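Local coordinates for protein beta-phosphoglucomutase (Clostridium difficile, PDB 4GIB) that probably interconverts beta-D-glucose 1-phosphate and beta-D-glucose 6-phosphate with the help of magnesium, as a phosphomutase of the HAD-like superfamily, at residues N103-L108 against S141-N146; A28-L33 against E174-S179; E74-I79 against E92-M97. One frame throughout, in Å; residues are numbered along the deposited sequence.

Contact 1: N103-L108 against S141-N146. With PO4 (phosphate ion), chain F.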
# COMPACT_ATOMS: atom_id res chain seq x y z
N ASN A 103 -17.56 -6.60 -4.41
CA ASN A 103 -18.30 -7.61 -3.64
C ASN A 103 -17.54 -8.93 -3.57
O ASN A 103 -17.46 -9.56 -2.53
CB ASN A 103 -19.68 -7.85 -4.25
CG ASN A 103 -20.61 -6.65 -4.13
OD1 ASN A 103 -20.40 -5.76 -3.29
ND2 ASN A 103 -21.66 -6.62 -4.96
N TYR A 104 -16.97 -9.34 -4.69
CA TYR A 104 -16.22 -10.58 -4.72
C TYR A 104 -14.93 -10.45 -3.90
O TYR A 104 -14.60 -11.36 -3.16
CB TYR A 104 -15.98 -11.05 -6.16
CG TYR A 104 -15.38 -12.44 -6.23
CD1 TYR A 104 -15.99 -13.50 -5.60
CD2 TYR A 104 -14.22 -12.68 -6.95
CE1 TYR A 104 -15.45 -14.77 -5.65
CE2 TYR A 104 -13.66 -13.96 -7.01
CZ TYR A 104 -14.29 -15.00 -6.36
OH TYR A 104 -13.77 -16.26 -6.42
N TYR A 105 -14.24 -9.31 -4.00
CA TYR A 105 -13.01 -9.09 -3.23
C TYR A 105 -13.31 -9.09 -1.72
O TYR A 105 -12.60 -9.74 -0.93
CB TYR A 105 -12.33 -7.77 -3.66
CG TYR A 105 -11.14 -7.41 -2.79
CD1 TYR A 105 -9.94 -8.11 -2.89
CD2 TYR A 105 -11.23 -6.36 -1.87
CE1 TYR A 105 -8.86 -7.80 -2.06
CE2 TYR A 105 -10.15 -6.03 -1.06
CZ TYR A 105 -8.97 -6.76 -1.16
OH TYR A 105 -7.89 -6.44 -0.36
N VAL A 106 -14.38 -8.39 -1.33
CA VAL A 106 -14.79 -8.28 0.08
C VAL A 106 -15.12 -9.65 0.67
O VAL A 106 -14.88 -9.92 1.84
CB VAL A 106 -15.99 -7.31 0.20
CG1 VAL A 106 -16.74 -7.45 1.57
CG2 VAL A 106 -15.51 -5.88 -0.05
N SER A 107 -15.65 -10.53 -0.17
CA SER A 107 -15.98 -11.87 0.25
C SER A 107 -14.71 -12.66 0.54
O SER A 107 -14.67 -13.48 1.44
CB SER A 107 -16.79 -12.55 -0.84
OG SER A 107 -17.06 -13.88 -0.47
N LEU A 108 -13.66 -12.41 -0.23
CA LEU A 108 -12.39 -13.11 -0.01
C LEU A 108 -11.68 -12.61 1.22
O LEU A 108 -11.25 -13.41 2.03
CB LEU A 108 -11.47 -12.97 -1.23
CG LEU A 108 -12.00 -13.60 -2.52
CD1 LEU A 108 -11.08 -13.28 -3.67
CD2 LEU A 108 -12.17 -15.12 -2.37
N SER A 141 -6.59 1.48 -1.28
CA SER A 141 -7.79 0.68 -1.13
C SER A 141 -8.77 1.27 -0.11
O SER A 141 -8.40 1.53 1.04
CB SER A 141 -7.38 -0.75 -0.69
OG SER A 141 -8.49 -1.51 -0.22
N LYS A 142 -10.01 1.45 -0.53
CA LYS A 142 -11.07 1.92 0.36
C LYS A 142 -11.51 0.79 1.27
O LYS A 142 -12.39 0.98 2.09
CB LYS A 142 -12.26 2.47 -0.44
CG LYS A 142 -11.94 3.71 -1.25
CD LYS A 142 -13.15 4.29 -1.97
CE LYS A 142 -13.63 3.41 -3.11
NZ LYS A 142 -14.78 4.06 -3.81
N ASN A 143 -10.90 -0.38 1.13
CA ASN A 143 -11.19 -1.55 1.96
C ASN A 143 -10.12 -1.75 3.02
O ASN A 143 -10.11 -2.76 3.72
CB ASN A 143 -11.29 -2.81 1.09
CG ASN A 143 -12.60 -2.89 0.35
OD1 ASN A 143 -13.63 -3.06 0.96
ND2 ASN A 143 -12.57 -2.82 -0.99
N ALA A 144 -9.22 -0.78 3.16
CA ALA A 144 -8.12 -0.89 4.10
C ALA A 144 -8.59 -1.03 5.55
O ALA A 144 -8.04 -1.84 6.30
CB ALA A 144 -7.17 0.28 3.94
N ILE A 145 -9.60 -0.25 5.92
CA ILE A 145 -10.17 -0.27 7.27
C ILE A 145 -10.72 -1.68 7.58
O ILE A 145 -10.36 -2.29 8.60
CB ILE A 145 -11.27 0.82 7.45
CG1 ILE A 145 -10.65 2.22 7.33
CG2 ILE A 145 -11.98 0.70 8.84
CD1 ILE A 145 -11.62 3.36 7.60
N ASN A 146 -11.54 -2.20 6.68
CA ASN A 146 -12.08 -3.55 6.84
C ASN A 146 -10.95 -4.57 7.07
O ASN A 146 -11.04 -5.43 7.95
CB ASN A 146 -12.92 -3.93 5.59
CG ASN A 146 -13.72 -5.24 5.78
OD1 ASN A 146 -14.04 -5.63 6.91
ND2 ASN A 146 -14.05 -5.90 4.68
P PO4 F . -10.17 -1.24 -3.38
O1 PO4 F . -8.77 -0.99 -3.91
O2 PO4 F . -10.01 -2.21 -2.25
O3 PO4 F . -10.77 0.04 -2.87
O4 PO4 F . -11.06 -1.80 -4.45
O HOH W 1 -7.49 -3.70 0.63
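N143 reaches across to Y105 and V106, and its side chain makes the closest approaches to both. The van der Waals part is thin. The amide nitrogen ND2 of N143 lies at the edge of the Y105 ring, near the ring plane, 3.9 Å from CD2 of Y105, and the ring and amide planes are turned 56° apart. The two side chains run alongside in opposite senses rather than stacking. On its other branch the amide oxygen OD1 of N143 meets the methyl CG2 of V106 at 3.5 Å, the valine lying roughly perpendicular to the amide arm. Further along, N146 ND2 comes only loosely against V106 CG1 and bonds instead to D110.

Polar contacts run through the phosphate and a water. S141, K142 and N143 belong to the predicted substrate-binding loop that leads into helix 144-151, in the core domain of this HAD-type mutase, whereas Y105 stands on helix 91-109 of the cap. The phosphate, probably from the crystallisation liquor, sits in this cleft between cap and core. Its O2 is gripped twice, by S141 OG at 2.6 Å and by N143 ND2 at 2.9 Å, the latter in a nearly straight bond of 174°. The backbone N of K142 donates to O3 at 2.8 Å, and R72 NE adds another bond. An ST turn shapes the loop: S141 OG, held anti to its own N (chi1 166°), accepts from the backbone N of N143. A water links S141 OG to Y105 OH, 2.9 Å from the phenol oxygen. N102 OD1 takes a further N143 ND2 hydrogen bond, and H44 stacks on the Y105 ring.

Contact 2: A28-L33 against E174-S179. With NA (sodium ion), chain D.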
# COMPACT_ATOMS: atom_id res chain seq x y z
N ALA A 28 7.05 9.81 12.30
CA ALA A 28 6.15 8.70 11.98
C ALA A 28 6.68 7.65 11.03
O ALA A 28 7.65 7.86 10.31
CB ALA A 28 4.81 9.23 11.43
N PHE A 29 6.01 6.50 11.12
CA PHE A 29 6.17 5.37 10.23
C PHE A 29 4.84 5.35 9.48
O PHE A 29 3.75 5.35 10.11
CB PHE A 29 6.36 4.05 10.98
CG PHE A 29 7.79 3.77 11.41
CD1 PHE A 29 8.43 4.58 12.32
CD2 PHE A 29 8.46 2.64 10.95
CE1 PHE A 29 9.74 4.30 12.72
CE2 PHE A 29 9.77 2.36 11.35
CZ PHE A 29 10.40 3.19 12.23
N ILE A 30 4.91 5.38 8.16
CA ILE A 30 3.71 5.33 7.34
C ILE A 30 3.81 4.07 6.51
O ILE A 30 4.71 3.93 5.70
CB ILE A 30 3.55 6.57 6.43
CG1 ILE A 30 3.55 7.86 7.27
CG2 ILE A 30 2.26 6.45 5.62
CD1 ILE A 30 3.41 9.17 6.40
N PHE A 31 2.86 3.16 6.70
CA PHE A 31 2.87 1.88 6.02
C PHE A 31 1.91 1.78 4.84
O PHE A 31 0.92 2.50 4.78
CB PHE A 31 2.47 0.78 7.01
CG PHE A 31 3.40 0.65 8.19
CD1 PHE A 31 3.26 1.47 9.30
CD2 PHE A 31 4.37 -0.34 8.21
CE1 PHE A 31 4.11 1.33 10.40
CE2 PHE A 31 5.20 -0.49 9.31
CZ PHE A 31 5.07 0.36 10.40
N ASP A 32 2.24 0.91 3.89
CA ASP A 32 1.29 0.56 2.84
C ASP A 32 0.65 -0.69 3.41
O ASP A 32 1.23 -1.33 4.31
CB ASP A 32 1.92 0.26 1.48
CG ASP A 32 0.84 -0.11 0.42
OD1 ASP A 32 -0.33 0.30 0.62
OD2 ASP A 32 1.15 -0.81 -0.58
N LEU A 33 -0.51 -1.06 2.91
CA LEU A 33 -1.19 -2.24 3.43
C LEU A 33 -0.67 -3.53 2.77
O LEU A 33 0.06 -4.30 3.39
CB LEU A 33 -2.71 -2.08 3.26
CG LEU A 33 -3.60 -3.22 3.77
CD1 LEU A 33 -3.48 -3.39 5.28
CD2 LEU A 33 -5.04 -2.97 3.35
N GLU A 174 0.57 11.71 -3.44
CA GLU A 174 -0.62 12.12 -2.70
C GLU A 174 -0.97 11.25 -1.47
O GLU A 174 -1.03 11.77 -0.35
CB GLU A 174 -1.80 12.20 -3.67
CG GLU A 174 -3.08 12.72 -3.09
CD GLU A 174 -3.90 13.49 -4.12
OE1 GLU A 174 -5.14 13.60 -3.98
OE2 GLU A 174 -3.29 14.01 -5.09
N ILE A 175 -1.15 9.95 -1.68
CA ILE A 175 -1.60 9.06 -0.60
C ILE A 175 -0.68 9.07 0.63
O ILE A 175 -1.16 8.86 1.75
CB ILE A 175 -1.80 7.59 -1.11
CG1 ILE A 175 -2.82 6.86 -0.23
CG2 ILE A 175 -0.43 6.85 -1.24
CD1 ILE A 175 -4.22 7.48 -0.29
N PHE A 176 0.62 9.30 0.41
CA PHE A 176 1.59 9.40 1.50
C PHE A 176 1.59 10.79 2.15
O PHE A 176 1.76 10.89 3.36
CB PHE A 176 2.98 9.00 1.04
CG PHE A 176 3.15 7.54 0.95
CD1 PHE A 176 3.47 6.81 2.08
CD2 PHE A 176 2.94 6.88 -0.25
CE1 PHE A 176 3.61 5.47 2.02
CE2 PHE A 176 3.08 5.53 -0.31
CZ PHE A 176 3.41 4.82 0.81
N LEU A 177 1.39 11.84 1.34
CA LEU A 177 1.27 13.20 1.88
C LEU A 177 0.00 13.30 2.73
O LEU A 177 -0.03 14.04 3.72
CB LEU A 177 1.20 14.24 0.76
CG LEU A 177 2.39 14.47 -0.16
CD1 LEU A 177 1.95 15.44 -1.29
CD2 LEU A 177 3.63 15.00 0.61
N MET A 178 -1.05 12.57 2.35
CA MET A 178 -2.31 12.58 3.11
C MET A 178 -2.15 12.08 4.54
O MET A 178 -2.79 12.60 5.45
CB MET A 178 -3.38 11.75 2.40
CG MET A 178 -3.92 12.39 1.14
SD MET A 178 -5.06 11.30 0.26
CE MET A 178 -6.43 11.20 1.44
N SER A 179 -1.31 11.07 4.75
CA SER A 179 -1.07 10.58 6.10
C SER A 179 -0.21 11.56 6.89
O SER A 179 -0.38 11.71 8.08
CB SER A 179 -0.43 9.19 6.09
OG SER A 179 -1.34 8.21 5.63
NA NA D . 2.43 -2.50 -1.18
O HOH W 2 1.16 -2.55 -2.92
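The methyl CG2 of I30 meets the F176 ring obliquely, CG2 of I30 3.8 Å from CD1 of F176. CE1 of the same ring lies 4.0 Å from CG2 of I30, and the isoleucine and phenylalanine side chains pass with their ends pointing opposite ways. With CG beside its backbone N (chi1 -78°), the F176 ring swings from helix 174-179 over to the strand. The branches of I30 divide the work. CG2, anti to the backbone N, serves both F176 and S179, while CD1 of I30, at the end of an extended arm (chi2 179°), reaches S179 CB at 3.9 Å. No hydrogen bond crosses here; S179 OG, also beside CG2 of I30, is bonded to S138 OG.

Two residues past I30, D32, the predicted nucleophile, binds the sodium ion through OD2 at 2.2 Å. D34 O, E194, D195 and a water complete the site, which is predicted to hold magnesium in the working enzyme.

All three touching residues are buried. Strand 28-31 runs between strands 134-137 and 190-194 in the parallel sheet of the Rossmann-like HAD core, and helix 174-183 covers the side on which I30 lies. F29 and F31 point to the other side, where helix 121-130 packs, while L33 meets helix 144-151 beyond the strand end.

Contact 3: E74-I79 against E92-M97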
# COMPACT_ATOMS: atom_id res chain seq x y z
N GLU A 74 -9.13 3.11 -11.20
CA GLU A 74 -7.94 3.22 -12.04
C GLU A 74 -7.52 1.83 -12.48
O GLU A 74 -7.17 1.63 -13.66
CB GLU A 74 -6.79 3.93 -11.32
CG GLU A 74 -5.49 4.00 -12.14
CD GLU A 74 -5.64 4.70 -13.49
OE1 GLU A 74 -6.59 5.50 -13.66
OE2 GLU A 74 -4.79 4.47 -14.39
N SER A 75 -7.56 0.88 -11.54
CA SER A 75 -7.20 -0.51 -11.80
C SER A 75 -8.06 -1.08 -12.91
O SER A 75 -7.55 -1.76 -13.79
CB SER A 75 -7.34 -1.37 -10.54
OG SER A 75 -6.48 -0.92 -9.53
N LEU A 76 -9.36 -0.79 -12.87
CA LEU A 76 -10.28 -1.26 -13.88
C LEU A 76 -9.92 -0.68 -15.26
O LEU A 76 -9.93 -1.41 -16.25
CB LEU A 76 -11.76 -0.97 -13.50
CG LEU A 76 -12.83 -1.36 -14.54
CD1 LEU A 76 -12.74 -2.84 -14.90
CD2 LEU A 76 -14.25 -1.02 -14.07
N ASP A 77 -9.62 0.62 -15.33
CA ASP A 77 -9.23 1.28 -16.59
C ASP A 77 -7.97 0.67 -17.20
O ASP A 77 -7.87 0.53 -18.42
CB ASP A 77 -9.03 2.81 -16.41
CG ASP A 77 -10.31 3.61 -16.56
OD1 ASP A 77 -11.38 3.04 -16.87
OD2 ASP A 77 -10.25 4.85 -16.41
N ARG A 78 -7.00 0.34 -16.35
CA ARG A 78 -5.79 -0.30 -16.84
C ARG A 78 -6.09 -1.71 -17.39
O ARG A 78 -5.50 -2.14 -18.37
CB ARG A 78 -4.72 -0.36 -15.75
CG ARG A 78 -4.21 1.00 -15.37
CD ARG A 78 -3.10 0.94 -14.36
NE ARG A 78 -2.77 2.28 -13.90
CZ ARG A 78 -1.75 2.57 -13.10
NH1 ARG A 78 -0.94 1.62 -12.65
NH2 ARG A 78 -1.55 3.84 -12.74
N ILE A 79 -7.02 -2.43 -16.77
CA ILE A 79 -7.38 -3.75 -17.28
C ILE A 79 -8.02 -3.59 -18.66
O ILE A 79 -7.66 -4.28 -19.60
CB ILE A 79 -8.34 -4.50 -16.34
CG1 ILE A 79 -7.64 -4.79 -15.00
CG2 ILE A 79 -8.77 -5.81 -16.97
CD1 ILE A 79 -8.57 -5.39 -13.96
N GLU A 92 -20.70 4.63 -15.94
CA GLU A 92 -21.76 3.88 -15.23
C GLU A 92 -21.49 2.40 -15.31
O GLU A 92 -21.58 1.68 -14.34
CB GLU A 92 -23.15 4.07 -15.84
CG GLU A 92 -23.98 5.20 -15.30
CD GLU A 92 -25.47 4.94 -15.50
OE1 GLU A 92 -25.92 3.80 -15.25
OE2 GLU A 92 -26.20 5.87 -15.89
N GLU A 93 -21.23 1.94 -16.53
CA GLU A 93 -20.99 0.53 -16.75
C GLU A 93 -19.71 0.13 -16.01
O GLU A 93 -19.64 -0.93 -15.45
CB GLU A 93 -20.95 0.21 -18.25
CG GLU A 93 -20.91 -1.29 -18.56
CD GLU A 93 -22.14 -2.06 -18.04
OE1 GLU A 93 -23.19 -1.43 -17.74
OE2 GLU A 93 -22.06 -3.31 -17.96
N LYS A 94 -18.70 1.00 -16.01
CA LYS A 94 -17.50 0.71 -15.25
C LYS A 94 -17.86 0.64 -13.73
O LYS A 94 -17.33 -0.21 -13.02
CB LYS A 94 -16.42 1.75 -15.50
CG LYS A 94 -16.00 1.91 -16.92
CD LYS A 94 -14.58 2.43 -16.98
CE LYS A 94 -14.09 2.64 -18.38
NZ LYS A 94 -14.53 3.94 -18.92
N VAL A 95 -18.73 1.53 -13.26
CA VAL A 95 -19.20 1.52 -11.86
C VAL A 95 -19.85 0.16 -11.54
O VAL A 95 -19.60 -0.43 -10.48
CB VAL A 95 -20.21 2.69 -11.57
CG1 VAL A 95 -21.04 2.43 -10.29
CG2 VAL A 95 -19.48 4.08 -11.51
N ARG A 96 -20.65 -0.37 -12.46
CA ARG A 96 -21.30 -1.66 -12.24
C ARG A 96 -20.27 -2.77 -12.14
O ARG A 96 -20.34 -3.65 -11.27
CB ARG A 96 -22.23 -2.01 -13.39
CG ARG A 96 -23.26 -3.07 -13.04
CD ARG A 96 -23.43 -4.07 -14.16
NE ARG A 96 -22.41 -5.13 -14.06
CZ ARG A 96 -22.06 -5.96 -15.04
NH1 ARG A 96 -21.14 -6.89 -14.81
NH2 ARG A 96 -22.60 -5.86 -16.24
N MET A 97 -19.30 -2.74 -13.05
CA MET A 97 -18.27 -3.77 -13.10
C MET A 97 -17.40 -3.74 -11.85
O MET A 97 -17.04 -4.77 -11.30
CB MET A 97 -17.40 -3.60 -14.34
CG MET A 97 -18.13 -3.82 -15.65
SD MET A 97 -17.09 -3.36 -17.06
CE MET A 97 -15.71 -4.41 -16.79
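K94 is the first residue of 92-97 to meet helix 74-79, and it does so with both ends of its side chain. Near the backbone, its CB lies 3.8 Å from CD2 of L76, and the same methyl comes within 3.4 Å of the carbonyl O of K94; the leucine runs at a slant to the lysine. Farther out, the aliphatic part of the lysine lies across D77, nearly perpendicular to it, with OD1 of D77 3.1 Å from CE of K94. The chain then bends at its last torsion (chi4 82°), and NZ of K94 stays 3.9 Å from D77 OD1, a long salt bridge. NZ is held instead by partners outside the pair, E91 in a salt bridge and the carbonyl O of F89 in a hydrogen bond, with D77 only a long-range partner. E91 probably does most to offset the charge.

One turn later M97 meets L76 from another side. The thioether bends at chi3 (58°), and its terminal CE reaches CD1 of L76 at 3.9 Å, the methionine set almost square to the leucine. The two methyls of L76 divide most of the contact, CD2 lying against K94 and CD1 against M97 CE. The short helical segments cross steeply, 106° between their directions, with axes 10.6 Å apart at closest approach.

W48 of helix 41-53 also packs on L76, and L51 of the same helix touches M97. Apolar packing of three helices, with charges at its border, is consistent with the helical cap domain of beta-phosphoglucomutases, and S75 and W48 are predicted to bind substrate.

Overall arrangement
Along the chain, contact 3 closes before contact 1 opens, and both are nested inside the loop closed by contact 2. Helix 91-109 serves contacts 3 and 1, joining the helical packing of 74-79 with 92-97 to the cleft facing 141-146; their centres are 16 Å apart. Contact 2 lies in the parallel sheet core, its centre 19 Å from that of contact 1 and 25 Å from that of contact 3. Contacts 1 and 2 touch directly, where A144 CA packs on L33 CD2 at 3.8 Å. Thus contact 3 lies within the cap, contact 2 within the core, and contact 1 spans the predicted substrate cleft between them.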